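Local coordinates for protein diacylglycerol lipase (Aspergillus oryzae, PDB 5XK2) that probably hydrolyses the ester bonds of mono- and diacylglycerols as a fungal lipase of the alpha/beta-hydrolase fold, modelled in its closed conformation, at residues 21-26 / 271-276; 203-208 / 265-270; 225-230 / 238-243. All coordinates share one frame; numbering follows the deposited sequence.

Interaction 1 of 3, residues 21-26 / 271-276; sequences WVQYAA and YFIHAD
Val22 reaches out from helix 14-27 to meet Ile273 tip to tip, its CG1 lying 3.9 Å from Ile273 CD1. The other methyl, CG2, turns to the backbone instead and rests 3.5 Å from Tyr271 O. Ile273 holds CG1 between its own backbone N and carbonyl carbon (chi1 63°), and from there the chain runs on extended, carrying CD1 to the helix surface. That methyl settles against Ala26 CB at 3.7 Å, one turn on from Val22, and also meets the flank of Gln23, whose side chain crosses that of Ile273 at about a right angle. No direct hydrogen bond joins the two segments. Where the backbones come closest, Ala26 CA makes a C-H...O contact of 3.3 Å with Ala275 O, and one water donates to both Ala26 O and Ala275 O, so this carbonyl pair is bridged. Loop 271-276 is itself tightly turned, with Tyr271 and Ile273 bonded to each other through N and O in both directions. Helix 14-27 and this C-terminal loop lie side by side against the central sheet: Trp21, Ala25 and Ala275 touch strand 146-152, Val22 and Phe272 share Tyr178 of strand 173-178, and Gln23 leans on helix 50-55.

Interaction 2 of 3, residues 203-208 / 265-270; sequences HNDDPV and FHSHVW
The His268 ring carries Val208 CG2 over the centre of one face, a CH-pi contact 3.5 Å from the centroid, while Asp206 OD2 sits at its edge in the ring plane. The His203 ring has Ser267 O at its edge and Trp270 O over one face. The setting of His268 is consistent with the Ser-His-Asp triad of an alpha/beta-hydrolase lipase: His268 NE2 bonds to Ser153 OG, on a probable nucleophile elbow, and ND1 donates to Asp206 OD2 over 2.8 Å, nearly straight at 168°. The nitrogen comes from the syn side of the carboxylate, whose plane is turned 60° from the ring. Asp206 CG stands anti to the backbone N (chi1 178°), which sends the carboxylate across to the histidine. Tyr271 OH also bonds to OD2, and Val208 N reaches OD1 from above the carboxylate plane, closing an Asx turn; together the three bonds should fix the group's rotation. Pro207 and Val208 also pack against Phe265, and Pro207 and Phe265 touch the second subunit too. A type II' turn, His203 to Asp206, brings the acid loop round to Ser267. There Ser267 OG donates to Asp205 OD1 at 2.7 Å and accepts from a water held by Asn204 ND2, while another water links Asp205 OD2 to His266 NE2. His203 NE2 is bonded to Ala229 O, and the second ring nitrogen, ND1, gives its hydrogen to a lone pair of Ser267 O, 2.9 Å away in the ring plane.

Interaction 3 of 3, residues 225-230 / 238-243; sequences YYITAP and NQVTVL
Tyr226 and Thr241 exchange the two backbone hydrogen bonds at the heart of this antiparallel pairing: Tyr226 N donates to Thr241 O and Thr241 N to Tyr226 O, each at 2.9 Å. A third bond, Thr228 N to Gln239 O, continues the ladder past the end of strand 224-227. Between them lies the non-hydrogen-bonded pair Ile227 with Val240, flanked by two C-H...O contacts, Ile227 CA to Gln239 O at 3.3 Å and Val240 CA to Tyr226 O; a second such pair, Tyr225 with Val242, lies on the far side of the Tyr226-Thr241 bonds.

Apolar contacts divide between the two faces. On one, Tyr225 and Val242 lie side by side, pointing the same way: Val242 CG1 is over the rim of the ring's face, and CG2 is 3.6 Å from Tyr225 CE2. Val240 CG1 meets the edge of the same ring and Tyr225 CB, while Phe18 and Phe201 add further aromatic neighbours. The opposite face has Tyr226 CB against Leu243 CD1 at 4.2 Å, and Thr228 CG2 sits over the rim of the Tyr226 ring.

Past the strands, Gln239 CG lies anti to the carbonyl carbon (chi1 -64°) and the chain extends beyond it, laying the amide along Ala229, with CD 3.5 Å from Ala229 CB; the side chain crosses Pro230 at about a right angle. OE1 accepts from Thr236 N, which ties the amide back to its own loop. Ala229 N, by contrast, is buried here without a partner.

Two waters add polar links. One donates to Tyr226 O and also joins Thr228 OG1 and Thr241 OG1; another donates to Thr228 O and accepts from Gln239 NE2.

Adjacent in sequence and joined by a dozen-residue loop, the strands make a beta hairpin, and strand 240-243 forms the margin of the mixed alpha/beta-hydrolase sheet within this chain.

In the fold
Interactions 1 and 2 are buried, whereas interaction 3 is only partly so, at the edge of the sheet. Their chemistry follows: apolar methyls and a bridging water in interaction 1, directional side-chain bonds in interaction 2, and a backbone ladder in interaction 3. The first two share one continuous run, 265-276, folded back on itself where Ala275 N bonds to Val269 O. Interaction 3 meets both of the others through Ile227 of strand 224-227: its CD1 packs on Phe272 and Tyr271, and its O accepts from Asn204 N. Along the chain, interaction 3 nests within interaction 2, and that within interaction 1.

Interaction 1 of 3, residues 21-26 / 271-276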
loop_
_atom_site.group_PDB
_atom_site.type_symbol
_atom_site.label_atom_id
_atom_site.label_comp_id
_atom_site.label_asym_id
_atom_site.label_seq_id
_atom_site.Cartn_x
_atom_site.Cartn_y
_atom_site.Cartn_z
ATOM N N TRP A 21 0.308 -18.495 18.192
ATOM C CA TRP A 21 0.711 -17.142 18.575
ATOM C C TRP A 21 0.369 -16.127 17.492
ATOM O O TRP A 21 0.196 -14.939 17.794
ATOM C CB TRP A 21 2.221 -17.080 18.936
ATOM C CG TRP A 21 2.517 -17.984 20.099
ATOM C CD1 TRP A 21 3.123 -19.195 20.054
ATOM C CD2 TRP A 21 2.124 -17.778 21.465
ATOM N NE1 TRP A 21 3.170 -19.756 21.321
ATOM C CE2 TRP A 21 2.544 -18.906 22.196
ATOM C CE3 TRP A 21 1.448 -16.748 22.135
ATOM C CZ2 TRP A 21 2.340 -19.027 23.570
ATOM C CZ3 TRP A 21 1.244 -16.872 23.503
ATOM C CH2 TRP A 21 1.681 -18.010 24.203
ATOM N N VAL A 22 0.220 -16.585 16.250
ATOM C CA VAL A 22 -0.140 -15.658 15.175
ATOM C C VAL A 22 -1.531 -15.048 15.434
ATOM O O VAL A 22 -1.832 -13.960 14.955
ATOM C CB VAL A 22 -0.095 -16.347 13.784
ATOM C CG1 VAL A 22 -1.173 -17.423 13.651
ATOM C CG2 VAL A 22 -0.169 -15.304 12.653
ATOM N N GLN A 23 -2.359 -15.729 16.215
ATOM C CA GLN A 23 -3.676 -15.189 16.540
ATOM C C GLN A 23 -3.588 -13.963 17.449
ATOM O O GLN A 23 -4.479 -13.104 17.438
ATOM C CB GLN A 23 -4.549 -16.269 17.183
ATOM C CG GLN A 23 -4.906 -17.401 16.223
ATOM C CD GLN A 23 -5.665 -18.492 16.915
ATOM O OE1 GLN A 23 -6.620 -18.218 17.631
ATOM N NE2 GLN A 23 -5.219 -19.736 16.749
ATOM N N TYR A 24 -2.520 -13.858 18.245
ATOM C CA TYR A 24 -2.309 -12.622 18.992
ATOM C C TYR A 24 -1.903 -11.484 18.064
ATOM O O TYR A 24 -2.327 -10.347 18.254
ATOM C CB TYR A 24 -1.255 -12.806 20.095
ATOM C CG TYR A 24 -1.784 -13.535 21.305
ATOM C CD1 TYR A 24 -2.550 -12.868 22.260
ATOM C CD2 TYR A 24 -1.522 -14.891 21.495
ATOM C CE1 TYR A 24 -3.036 -13.525 23.367
ATOM C CE2 TYR A 24 -2.012 -15.568 22.603
ATOM C CZ TYR A 24 -2.762 -14.879 23.538
ATOM O OH TYR A 24 -3.264 -15.515 24.650
ATOM N N ALA A 25 -1.064 -11.785 17.078
ATOM C CA ALA A 25 -0.767 -10.814 16.038
ATOM C C ALA A 25 -2.039 -10.355 15.339
ATOM O O ALA A 25 -2.233 -9.166 15.110
ATOM C CB ALA A 25 0.212 -11.420 15.014
ATOM N N ALA A 26 -2.912 -11.308 15.029
ATOM C CA ALA A 26 -4.182 -10.991 14.375
ATOM C C ALA A 26 -5.013 -10.040 15.236
ATOM O O ALA A 26 -5.636 -9.105 14.734
ATOM C CB ALA A 26 -4.973 -12.270 14.092
ATOM N N TYR A 271 -0.437 -16.001 6.850
ATOM C CA TYR A 271 0.591 -16.658 7.658
ATOM C C TYR A 271 -0.177 -17.536 8.619
ATOM O O TYR A 271 -0.558 -17.113 9.702
ATOM C CB TYR A 271 1.448 -15.595 8.384
ATOM C CG TYR A 271 2.556 -15.045 7.518
ATOM C CD1 TYR A 271 2.283 -14.176 6.453
ATOM C CD2 TYR A 271 3.873 -15.423 7.736
ATOM C CE1 TYR A 271 3.317 -13.692 5.634
ATOM C CE2 TYR A 271 4.912 -14.939 6.933
ATOM C CZ TYR A 271 4.624 -14.087 5.882
ATOM O OH TYR A 271 5.656 -13.628 5.097
ATOM N N PHE A 272 -0.347 -18.780 8.200
ATOM C CA PHE A 272 -1.222 -19.796 8.803
ATOM C C PHE A 272 -2.694 -19.438 8.829
ATOM O O PHE A 272 -3.512 -20.252 8.422
ATOM C CB PHE A 272 -0.796 -20.085 10.240
ATOM C CG PHE A 272 0.629 -20.500 10.358
ATOM C CD1 PHE A 272 1.016 -21.784 9.978
ATOM C CD2 PHE A 272 1.594 -19.611 10.811
ATOM C CE1 PHE A 272 2.362 -22.187 10.058
ATOM C CE2 PHE A 272 2.937 -20.005 10.893
ATOM C CZ PHE A 272 3.316 -21.290 10.517
ATOM N N ILE A 273 -2.995 -18.165 9.073
ATOM C CA ILE A 273 -4.360 -17.665 9.147
ATOM C C ILE A 273 -4.389 -16.406 8.308
ATOM O O ILE A 273 -3.338 -15.945 7.862
ATOM C CB ILE A 273 -4.802 -17.316 10.604
ATOM C CG1 ILE A 273 -3.938 -16.186 11.167
ATOM C CG2 ILE A 273 -4.761 -18.549 11.501
ATOM C CD1 ILE A 273 -4.426 -15.598 12.530
ATOM N N HIS A 274 -5.559 -15.786 8.179
ATOM C CA HIS A 274 -5.621 -14.511 7.478
ATOM C C HIS A 274 -5.286 -13.468 8.530
ATOM O O HIS A 274 -6.141 -13.038 9.295
ATOM C CB HIS A 274 -7.033 -14.316 6.898
ATOM C CG HIS A 274 -7.167 -13.136 5.992
ATOM N ND1 HIS A 274 -8.353 -12.824 5.351
ATOM C CD2 HIS A 274 -6.266 -12.206 5.592
ATOM C CE1 HIS A 274 -8.180 -11.736 4.620
ATOM N NE2 HIS A 274 -6.923 -11.343 4.746
ATOM N N ALA A 275 -4.029 -13.015 8.514
ATOM C CA ALA A 275 -3.457 -12.381 9.700
ATOM C C ALA A 275 -4.011 -10.997 9.982
ATOM O O ALA A 275 -4.127 -10.593 11.136
ATOM C CB ALA A 275 -1.923 -12.310 9.558
ATOM N N ASP A 276 -4.279 -10.241 8.927
ATOM C CA ASP A 276 -4.762 -8.874 9.083
ATOM C C ASP A 276 -6.269 -8.708 8.859
ATOM O O ASP A 276 -6.734 -7.590 8.617
ATOM C CB ASP A 276 -3.989 -7.929 8.175
ATOM C CG ASP A 276 -4.277 -8.169 6.713
ATOM O OD1 ASP A 276 -4.730 -9.278 6.367
ATOM O OD2 ASP A 276 -4.068 -7.238 5.911
HETATM O O HOH W 1 -6.444 -9.548 12.094
#

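Interaction 2 of 3, residues 203-208 / 265-270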
loop_
_atom_site.group_PDB
_atom_site.type_symbol
_atom_site.label_atom_id
_atom_site.label_comp_id
_atom_site.label_asym_id
_atom_site.label_seq_id
_atom_site.Cartn_x
_atom_site.Cartn_y
_atom_site.Cartn_z
ATOM N N HIS A 203 6.569 -16.106 3.940
ATOM C CA HIS A 203 5.593 -16.912 3.216
ATOM C C HIS A 203 5.780 -16.734 1.733
ATOM O O HIS A 203 5.532 -15.642 1.217
ATOM C CB HIS A 203 4.172 -16.507 3.618
ATOM C CG HIS A 203 3.106 -17.303 2.920
ATOM N ND1 HIS A 203 1.979 -16.722 2.383
ATOM C CD2 HIS A 203 3.012 -18.631 2.655
ATOM C CE1 HIS A 203 1.218 -17.658 1.835
ATOM N NE2 HIS A 203 1.821 -18.823 1.980
ATOM N N ASN A 204 6.188 -17.808 1.055
ATOM C CA ASN A 204 6.378 -17.773 -0.399
ATOM C C ASN A 204 7.118 -16.508 -0.828
ATOM O O ASN A 204 8.204 -16.217 -0.303
ATOM C CB ASN A 204 5.022 -17.925 -1.113
ATOM C CG ASN A 204 4.469 -19.337 -0.969
ATOM O OD1 ASN A 204 5.239 -20.297 -0.907
ATOM N ND2 ASN A 204 3.143 -19.464 -0.918
ATOM N N ASP A 205 6.538 -15.774 -1.774
ATOM C CA ASP A 205 7.164 -14.597 -2.390
ATOM C C ASP A 205 6.748 -13.278 -1.736
ATOM O O ASP A 205 6.764 -12.229 -2.379
ATOM C CB ASP A 205 6.922 -14.561 -3.909
ATOM C CG ASP A 205 5.460 -14.604 -4.295
ATOM O OD1 ASP A 205 4.589 -14.792 -3.422
ATOM O OD2 ASP A 205 5.192 -14.468 -5.516
ATOM N N ASP A 206 6.283 -13.332 -0.496
ATOM C CA ASP A 206 5.899 -12.092 0.215
ATOM C C ASP A 206 6.983 -11.006 0.035
ATOM O O ASP A 206 8.149 -11.245 0.292
ATOM C CB ASP A 206 5.702 -12.442 1.696
ATOM C CG ASP A 206 5.338 -11.244 2.561
ATOM O OD1 ASP A 206 5.180 -10.116 2.042
ATOM O OD2 ASP A 206 5.194 -11.468 3.785
ATOM N N PRO A 207 6.607 -9.829 -0.497
ATOM C CA PRO A 207 7.642 -8.809 -0.728
ATOM C C PRO A 207 8.175 -8.119 0.536
ATOM O O PRO A 207 9.290 -7.577 0.523
ATOM C CB PRO A 207 6.936 -7.784 -1.621
ATOM C CG PRO A 207 5.484 -7.913 -1.277
ATOM C CD PRO A 207 5.281 -9.412 -1.003
ATOM N N VAL A 208 7.378 -8.096 1.599
ATOM C CA VAL A 208 7.723 -7.262 2.748
ATOM C C VAL A 208 9.012 -7.706 3.465
ATOM O O VAL A 208 9.820 -6.845 3.805
ATOM C CB VAL A 208 6.517 -7.165 3.715
ATOM C CG1 VAL A 208 6.882 -6.364 4.974
ATOM C CG2 VAL A 208 5.338 -6.465 2.978
ATOM N N PHE A 265 1.876 -9.312 -3.062
ATOM C CA PHE A 265 1.425 -8.868 -1.759
ATOM C C PHE A 265 0.404 -9.815 -1.110
ATOM O O PHE A 265 0.352 -9.918 0.108
ATOM C CB PHE A 265 0.846 -7.455 -1.828
ATOM C CG PHE A 265 0.720 -6.832 -0.488
ATOM C CD1 PHE A 265 1.829 -6.312 0.143
ATOM C CD2 PHE A 265 -0.493 -6.848 0.185
ATOM C CE1 PHE A 265 1.729 -5.773 1.401
ATOM C CE2 PHE A 265 -0.604 -6.304 1.454
ATOM C CZ PHE A 265 0.508 -5.769 2.061
ATOM N N HIS A 266 -0.369 -10.539 -1.914
ATOM C CA HIS A 266 -1.313 -11.514 -1.366
ATOM C C HIS A 266 -0.620 -12.455 -0.367
ATOM O O HIS A 266 -1.208 -12.841 0.637
ATOM C CB HIS A 266 -1.959 -12.325 -2.497
ATOM C CG HIS A 266 -0.994 -13.192 -3.243
ATOM N ND1 HIS A 266 -0.799 -14.525 -2.940
ATOM C CD2 HIS A 266 -0.126 -12.904 -4.247
ATOM C CE1 HIS A 266 0.125 -15.029 -3.745
ATOM N NE2 HIS A 266 0.547 -14.068 -4.547
ATOM N N SER A 267 0.641 -12.790 -0.638
ATOM C CA SER A 267 1.393 -13.717 0.223
ATOM C C SER A 267 1.600 -13.146 1.622
ATOM O O SER A 267 1.757 -13.884 2.590
ATOM C CB SER A 267 2.751 -14.046 -0.399
ATOM O OG SER A 267 2.546 -14.776 -1.612
ATOM N N HIS A 268 1.589 -11.820 1.723
ATOM C CA HIS A 268 1.878 -11.153 2.994
ATOM C C HIS A 268 0.798 -11.362 4.042
ATOM O O HIS A 268 1.089 -11.272 5.237
ATOM C CB HIS A 268 2.060 -9.633 2.770
ATOM C CG HIS A 268 2.557 -8.891 3.973
ATOM N ND1 HIS A 268 3.753 -9.188 4.593
ATOM C CD2 HIS A 268 2.050 -7.817 4.628
ATOM C CE1 HIS A 268 3.947 -8.344 5.596
ATOM N NE2 HIS A 268 2.928 -7.500 5.636
ATOM N N VAL A 269 -0.450 -11.572 3.615
ATOM C CA VAL A 269 -1.532 -11.586 4.585
ATOM C C VAL A 269 -1.925 -12.985 5.027
ATOM O O VAL A 269 -2.763 -13.114 5.915
ATOM C CB VAL A 269 -2.774 -10.827 4.055
ATOM C CG1 VAL A 269 -2.351 -9.440 3.594
ATOM C CG2 VAL A 269 -3.428 -11.583 2.902
ATOM N N TRP A 270 -1.300 -14.018 4.447
ATOM C CA TRP A 270 -1.633 -15.389 4.826
ATOM C C TRP A 270 -0.436 -16.042 5.516
ATOM O O TRP A 270 0.428 -16.610 4.849
ATOM C CB TRP A 270 -2.023 -16.200 3.568
ATOM C CG TRP A 270 -3.251 -15.672 2.895
ATOM C CD1 TRP A 270 -3.305 -14.861 1.801
ATOM C CD2 TRP A 270 -4.618 -15.899 3.295
ATOM N NE1 TRP A 270 -4.625 -14.566 1.491
ATOM C CE2 TRP A 270 -5.439 -15.189 2.395
ATOM C CE3 TRP A 270 -5.213 -16.617 4.333
ATOM C CZ2 TRP A 270 -6.837 -15.187 2.502
ATOM C CZ3 TRP A 270 -6.614 -16.624 4.422
ATOM C CH2 TRP A 270 -7.396 -15.912 3.515
HETATM O O HOH W 2 1.350 -17.220 -1.458
HETATM O O HOH W 3 2.646 -14.048 -6.341
#

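Interaction 3 of 3, residues 225-230 / 238-243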
loop_
_atom_site.group_PDB
_atom_site.type_symbol
_atom_site.label_atom_id
_atom_site.label_comp_id
_atom_site.label_asym_id
_atom_site.label_seq_id
_atom_site.Cartn_x
_atom_site.Cartn_y
_atom_site.Cartn_z
ATOM N N TYR A 225 11.759 -19.208 9.126
ATOM C CA TYR A 225 10.780 -20.282 8.976
ATOM C C TYR A 225 10.001 -19.946 7.738
ATOM O O TYR A 225 9.099 -19.107 7.759
ATOM C CB TYR A 225 9.873 -20.382 10.225
ATOM C CG TYR A 225 10.622 -20.910 11.428
ATOM C CD1 TYR A 225 11.425 -20.071 12.207
ATOM C CD2 TYR A 225 10.565 -22.258 11.755
ATOM C CE1 TYR A 225 12.129 -20.566 13.285
ATOM C CE2 TYR A 225 11.280 -22.760 12.833
ATOM C CZ TYR A 225 12.054 -21.900 13.596
ATOM O OH TYR A 225 12.777 -22.394 14.685
ATOM N N TYR A 226 10.332 -20.653 6.656
ATOM C CA TYR A 226 9.836 -20.331 5.321
ATOM C C TYR A 226 8.626 -21.194 5.026
ATOM O O TYR A 226 8.738 -22.420 4.904
ATOM C CB TYR A 226 10.961 -20.574 4.310
ATOM C CG TYR A 226 10.638 -20.383 2.849
ATOM C CD1 TYR A 226 9.920 -19.268 2.392
ATOM C CD2 TYR A 226 11.108 -21.302 1.916
ATOM C CE1 TYR A 226 9.671 -19.098 1.029
ATOM C CE2 TYR A 226 10.873 -21.133 0.571
ATOM C CZ TYR A 226 10.155 -20.039 0.133
ATOM O OH TYR A 226 9.946 -19.909 -1.225
ATOM N N ILE A 227 7.464 -20.553 4.945
ATOM C CA ILE A 227 6.201 -21.254 4.720
ATOM C C ILE A 227 5.909 -21.291 3.233
ATOM O O ILE A 227 5.885 -20.251 2.583
ATOM C CB ILE A 227 5.019 -20.562 5.422
ATOM C CG1 ILE A 227 5.296 -20.356 6.910
ATOM C CG2 ILE A 227 3.716 -21.354 5.184
ATOM C CD1 ILE A 227 4.376 -19.288 7.508
ATOM N N THR A 228 5.773 -22.490 2.681
ATOM C CA THR A 228 5.479 -22.654 1.248
ATOM C C THR A 228 4.060 -23.155 0.925
ATOM O O THR A 228 3.795 -23.580 -0.193
ATOM C CB THR A 228 6.534 -23.553 0.583
ATOM O OG1 THR A 228 6.718 -24.745 1.351
ATOM C CG2 THR A 228 7.852 -22.795 0.476
ATOM N N ALA A 229 3.174 -23.193 1.906
ATOM C CA ALA A 229 1.780 -23.549 1.634
ATOM C C ALA A 229 1.066 -22.483 0.790
ATOM O O ALA A 229 1.357 -21.298 0.930
ATOM C CB ALA A 229 1.047 -23.743 2.956
ATOM N N PRO A 230 0.089 -22.886 -0.042
ATOM C CA PRO A 230 -0.739 -21.890 -0.728
ATOM C C PRO A 230 -1.535 -21.021 0.264
ATOM O O PRO A 230 -1.838 -21.450 1.404
ATOM C CB PRO A 230 -1.697 -22.742 -1.579
ATOM C CG PRO A 230 -1.012 -24.056 -1.726
ATOM C CD PRO A 230 -0.277 -24.265 -0.420
ATOM N N ASN A 238 5.553 -30.341 6.248
ATOM C CA ASN A 238 6.258 -30.372 4.967
ATOM C C ASN A 238 6.282 -29.027 4.257
ATOM O O ASN A 238 6.954 -28.874 3.233
ATOM C CB ASN A 238 5.610 -31.385 4.020
ATOM C CG ASN A 238 6.023 -32.794 4.311
ATOM O OD1 ASN A 238 7.054 -33.036 4.935
ATOM N ND2 ASN A 238 5.204 -33.744 3.880
ATOM N N GLN A 239 5.471 -28.097 4.731
ATOM C CA GLN A 239 5.395 -26.764 4.149
ATOM C C GLN A 239 6.095 -25.680 4.957
ATOM O O GLN A 239 5.865 -24.488 4.724
ATOM C CB GLN A 239 3.934 -26.395 3.910
ATOM C CG GLN A 239 3.306 -27.326 2.873
ATOM C CD GLN A 239 1.792 -27.198 2.814
ATOM O OE1 GLN A 239 1.126 -27.197 3.847
ATOM N NE2 GLN A 239 1.240 -27.072 1.604
ATOM N N VAL A 240 6.846 -26.077 5.982
ATOM C CA VAL A 240 7.656 -25.108 6.718
ATOM C C VAL A 240 9.101 -25.589 6.712
ATOM O O VAL A 240 9.397 -26.705 7.150
ATOM C CB VAL A 240 7.190 -24.920 8.170
ATOM C CG1 VAL A 240 7.993 -23.792 8.860
ATOM C CG2 VAL A 240 5.697 -24.580 8.222
ATOM N N THR A 241 9.984 -24.742 6.209
ATOM C CA THR A 241 11.398 -25.087 6.059
ATOM C C THR A 241 12.254 -24.130 6.868
ATOM O O THR A 241 12.078 -22.922 6.751
ATOM C CB THR A 241 11.801 -25.028 4.581
ATOM O OG1 THR A 241 10.989 -25.960 3.840
ATOM C CG2 THR A 241 13.246 -25.378 4.416
ATOM N N VAL A 242 13.148 -24.666 7.700
ATOM C CA VAL A 242 13.985 -23.824 8.567
ATOM C C VAL A 242 15.312 -23.559 7.875
ATOM O O VAL A 242 16.038 -24.500 7.526
ATOM C CB VAL A 242 14.220 -24.484 9.946
ATOM C CG1 VAL A 242 14.856 -23.498 10.899
ATOM C CG2 VAL A 242 12.899 -24.962 10.530
ATOM N N LEU A 243 15.620 -22.281 7.645
ATOM C CA LEU A 243 16.819 -21.911 6.904
ATOM C C LEU A 243 17.657 -20.964 7.732
ATOM O O LEU A 243 17.202 -19.862 8.045
ATOM C CB LEU A 243 16.452 -21.239 5.584
ATOM C CG LEU A 243 15.595 -22.088 4.665
ATOM C CD1 LEU A 243 14.997 -21.249 3.540
ATOM C CD2 LEU A 243 16.452 -23.222 4.082
HETATM O O HOH W 4 8.856 -24.544 3.094
HETATM O O HOH W 5 2.867 -26.276 -0.807
#